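Local structure of type II secretion ATPase XpsE (Xanthomonas campestris, 2D28) at residues A13-R17 / R18-D22. The protein is an ATPase of the bacterial type II secretion system, represented here by its N-terminal domain. The protein carries 1 engineered substitution. Sequence-based numbering, arbitrary orientation.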
ATOM      1  N   ALA A  13     -10.464  10.363   7.700  1.00 14.41           N
ATOM      2  CA  ALA A  13      -9.785   9.963   8.882  1.00 14.10           C
ATOM      3  C   ALA A  13      -8.430  10.708   9.085  1.00 14.72           C
ATOM      4  O   ALA A  13      -8.057  11.003  10.213  1.00 15.04           O
ATOM      5  CB  ALA A  13      -9.555   8.451   8.908  1.00 15.01           C
ATOM      6  N   LEU A  14      -7.694  10.978   8.011  1.00 14.84           N
ATOM      7  CA  LEU A  14      -6.521  11.844   8.092  1.00 14.88           C
ATOM      8  C   LEU A  14      -6.833  13.229   8.730  1.00 14.94           C
ATOM      9  O   LEU A  14      -6.116  13.678   9.655  1.00 15.14           O
ATOM     10  CB  LEU A  14      -5.904  12.060   6.718  1.00 15.27           C
ATOM     11  CG  LEU A  14      -5.080  10.849   6.244  1.00 15.46           C
ATOM     12  CD1 LEU A  14      -4.807  11.019   4.799  1.00 16.52           C
ATOM     13  CD2 LEU A  14      -3.769  10.633   7.063  1.00 15.32           C
ATOM     14  N   LEU A  15      -7.895  13.843   8.282  1.00 13.44           N
ATOM     15  CA  LEU A  15      -8.331  15.146   8.851  1.00 16.63           C
ATOM     16  C   LEU A  15      -8.719  15.053  10.292  1.00 17.76           C
ATOM     17  O   LEU A  15      -8.216  15.787  11.113  1.00 17.88           O
ATOM     18  CB  LEU A  15      -9.500  15.704   8.086  1.00 18.31           C
ATOM     19  CG  LEU A  15      -9.153  16.161   6.689  1.00 21.29           C
ATOM     20  CD1 LEU A  15     -10.526  16.293   6.053  1.00 27.61           C
ATOM     21  CD2 LEU A  15      -8.423  17.500   6.655  1.00 24.01           C
ATOM     22  N   GLU A  16      -9.555  14.070  10.601  1.00 19.53           N
ATOM     23  CA  GLU A  16     -10.110  13.933  11.939  1.00 21.64           C
ATOM     24  C   GLU A  16      -9.017  13.604  12.943  1.00 21.55           C
ATOM     25  O   GLU A  16      -9.035  14.066  14.056  1.00 21.27           O
ATOM     26  CB  GLU A  16     -11.165  12.852  11.896  1.00 23.05           C
ATOM     27  CG  GLU A  16     -11.070  11.841  13.055  1.00 31.57           C
ATOM     28  CD  GLU A  16     -11.801  12.371  14.214  1.00 35.31           C
ATOM     29  OE1 GLU A  16     -12.668  13.220  13.933  1.00 45.70           O
ATOM     30  OE2 GLU A  16     -11.508  12.006  15.357  1.00 39.99           O
ATOM     31  N   ARG A  17      -8.046  12.809  12.532  1.00 22.01           N
ATOM     32  CA  ARG A  17      -6.865  12.491  13.376  1.00 21.68           C
ATOM     33  C   ARG A  17      -5.804  13.574  13.418  1.00 21.69           C
ATOM     34  O   ARG A  17      -4.751  13.439  14.107  1.00 21.06           O
ATOM     35  CB  ARG A  17      -6.253  11.171  12.919  1.00 21.45           C
ATOM     36  CG  ARG A  17      -7.168   9.953  13.091  1.00 24.79           C
ATOM     37  CD  ARG A  17      -7.254   9.532  14.522  1.00 26.86           C
ATOM     38  NE  ARG A  17      -8.156  10.404  15.244  1.00 30.62           N
ATOM     39  CZ  ARG A  17      -8.337  10.365  16.563  1.00 39.22           C
ATOM     40  NH1 ARG A  17      -9.234  11.165  17.144  1.00 37.60           N
ATOM     41  NH2 ARG A  17      -7.635   9.511  17.306  1.00 41.05           N
ATOM     42  N   ARG A  18      -6.051  14.627  12.656  1.00 22.33           N
ATOM     43  CA  ARG A  18      -5.135  15.719  12.487  1.00 23.37           C
ATOM     44  C   ARG A  18      -3.775  15.333  11.922  1.00 22.91           C
ATOM     45  O   ARG A  18      -2.733  15.923  12.239  1.00 22.06           O
ATOM     46  CB  ARG A  18      -4.988  16.433  13.808  1.00 25.61           C
ATOM     47  CG  ARG A  18      -6.355  16.956  14.264  1.00 30.34           C
ATOM     48  CD  ARG A  18      -6.374  17.155  15.725  1.00 37.74           C
ATOM     49  NE  ARG A  18      -5.422  18.197  16.046  1.00 40.92           N
ATOM     50  CZ  ARG A  18      -4.626  18.213  17.122  1.00 46.76           C
ATOM     51  NH1 ARG A  18      -4.665  17.242  18.051  1.00 47.14           N
ATOM     52  NH2 ARG A  18      -3.795  19.238  17.280  1.00 47.46           N
ATOM     53  N   ARG A  19      -3.791  14.352  11.041  1.00 21.30           N
ATOM     54  CA  ARG A  19      -2.595  13.934  10.291  1.00 19.88           C
ATOM     55  C   ARG A  19      -2.487  14.649   8.955  1.00 21.38           C
ATOM     56  O   ARG A  19      -1.590  14.357   8.148  1.00 21.28           O
ATOM     57  CB  ARG A  19      -2.683  12.429  10.047  1.00 19.19           C
ATOM     58  CG  ARG A  19      -2.784  11.586  11.322  1.00 18.30           C
ATOM     59  CD  ARG A  19      -3.122  10.103  11.107  1.00 17.37           C
ATOM     60  NE  ARG A  19      -3.374   9.420  12.372  1.00 20.63           N
ATOM     61  CZ  ARG A  19      -4.055   8.271  12.494  1.00 22.46           C
ATOM     62  NH1 ARG A  19      -4.623   7.703  11.480  1.00 20.47           N
ATOM     63  NH2 ARG A  19      -4.229   7.730  13.649  1.00 20.90           N
ATOM     64  N   LEU A  20      -3.477  15.519   8.700  1.00 21.40           N
ATOM     65  CA  LEU A  20      -3.604  16.289   7.461  1.00 22.67           C
ATOM     66  C   LEU A  20      -4.354  17.588   7.817  1.00 23.72           C
ATOM     67  O   LEU A  20      -5.391  17.532   8.491  1.00 22.61           O
ATOM     68  CB  LEU A  20      -4.429  15.518   6.429  1.00 22.22           C
ATOM     69  CG  LEU A  20      -4.845  16.273   5.125  1.00 21.20           C
ATOM     70  CD1 LEU A  20      -3.641  16.580   4.301  1.00 21.30           C
ATOM     71  CD2 LEU A  20      -5.806  15.435   4.297  1.00 21.90           C
ATOM     72  N   LYS A  21      -3.856  18.724   7.346  1.00 26.52           N
ATOM     73  CA  LYS A  21      -4.505  20.022   7.565  1.00 29.06           C
ATOM     74  C   LYS A  21      -5.466  20.317   6.467  1.00 30.30           C
ATOM     75  O   LYS A  21      -5.185  20.049   5.280  1.00 29.79           O
ATOM     76  CB  LYS A  21      -3.481  21.179   7.525  1.00 31.02           C
ATOM     77  CG  LYS A  21      -2.267  21.013   8.372  1.00 33.28           C
ATOM     78  CD  LYS A  21      -1.554  22.375   8.465  1.00 38.10           C
ATOM     79  CE  LYS A  21      -0.047  22.267   8.571  1.00 39.91           C
ATOM     80  NZ  LYS A  21       0.630  23.302   7.712  1.00 43.00           N
ATOM     81  N   ASP A  22      -6.578  20.951   6.828  1.00 32.42           N
ATOM     82  CA  ASP A  22      -7.624  21.162   5.869  1.00 34.47           C
ATOM     83  C   ASP A  22      -7.173  22.154   4.811  1.00 34.84           C
ATOM     84  O   ASP A  22      -7.611  22.055   3.658  1.00 33.84           O
ATOM     85  CB  ASP A  22      -8.937  21.577   6.544  1.00 37.13           C
ATOM     86  CG  ASP A  22      -8.952  23.003   6.995  1.00 40.88           C
ATOM     87  OD1 ASP A  22      -7.994  23.457   7.686  1.00 45.91           O
ATOM     88  OD2 ASP A  22      -9.934  23.739   6.693  1.00 49.79           O
TER
HETATM   89  O   HOH W   1      -6.941  18.038  10.771  1.00 40.91           O
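Leu15 O is gripped twice: Arg18 N donates to it over 2.9 Å, and a water donates to it over 2.6 Å. The amide approaches from above the carbonyl plane, 63° out of it, and so does not point at a lone pair. The same water also donates to Leu20 O, bridging the last helical turn to the outgoing chain. One residue earlier, Leu14 O accepts from Arg19 N at 2.8 Å, where the amide comes nearly end-on to the carbonyl (C=O...N 158°) and close to its plane.

Next to these bonds, Leu14 CB meets Leu20 CB at 3.8 Å, while Leu14 CD2 lies 3.6 Å from Arg19 CB, the two side chains crossing at about a right angle. CD2 of Leu15 reaches Leu20 CG and the backbone of Asp22.

Arg19 runs extended alongside Arg17, and Arg17 CG sits 3.6 Å above the centre of its guanidinium. Arg17 chi1 (-64°) sets CG over that face, and the bend at chi2 brings CD along it to NH2; the further bend at chi3 carries the Arg17 guanidinium off to a salt bridge with Glu16, NH1 to OE2. Arg19 NH1 is hydrogen-bonded to Thr57 and NH2 forms a salt bridge with Glu60, both on helix 51-62; the Glu60 carboxylate probably eases the closeness of the Arg17 charge (Arg17 NE to Arg19 NH2 5.0 Å).

Positive phi at Arg18 and the paired amide bonds back into the last turn define a Schellman motif, here ending helix 6-16 and leading the chain through Lys21, the N-cap of helix 22-27.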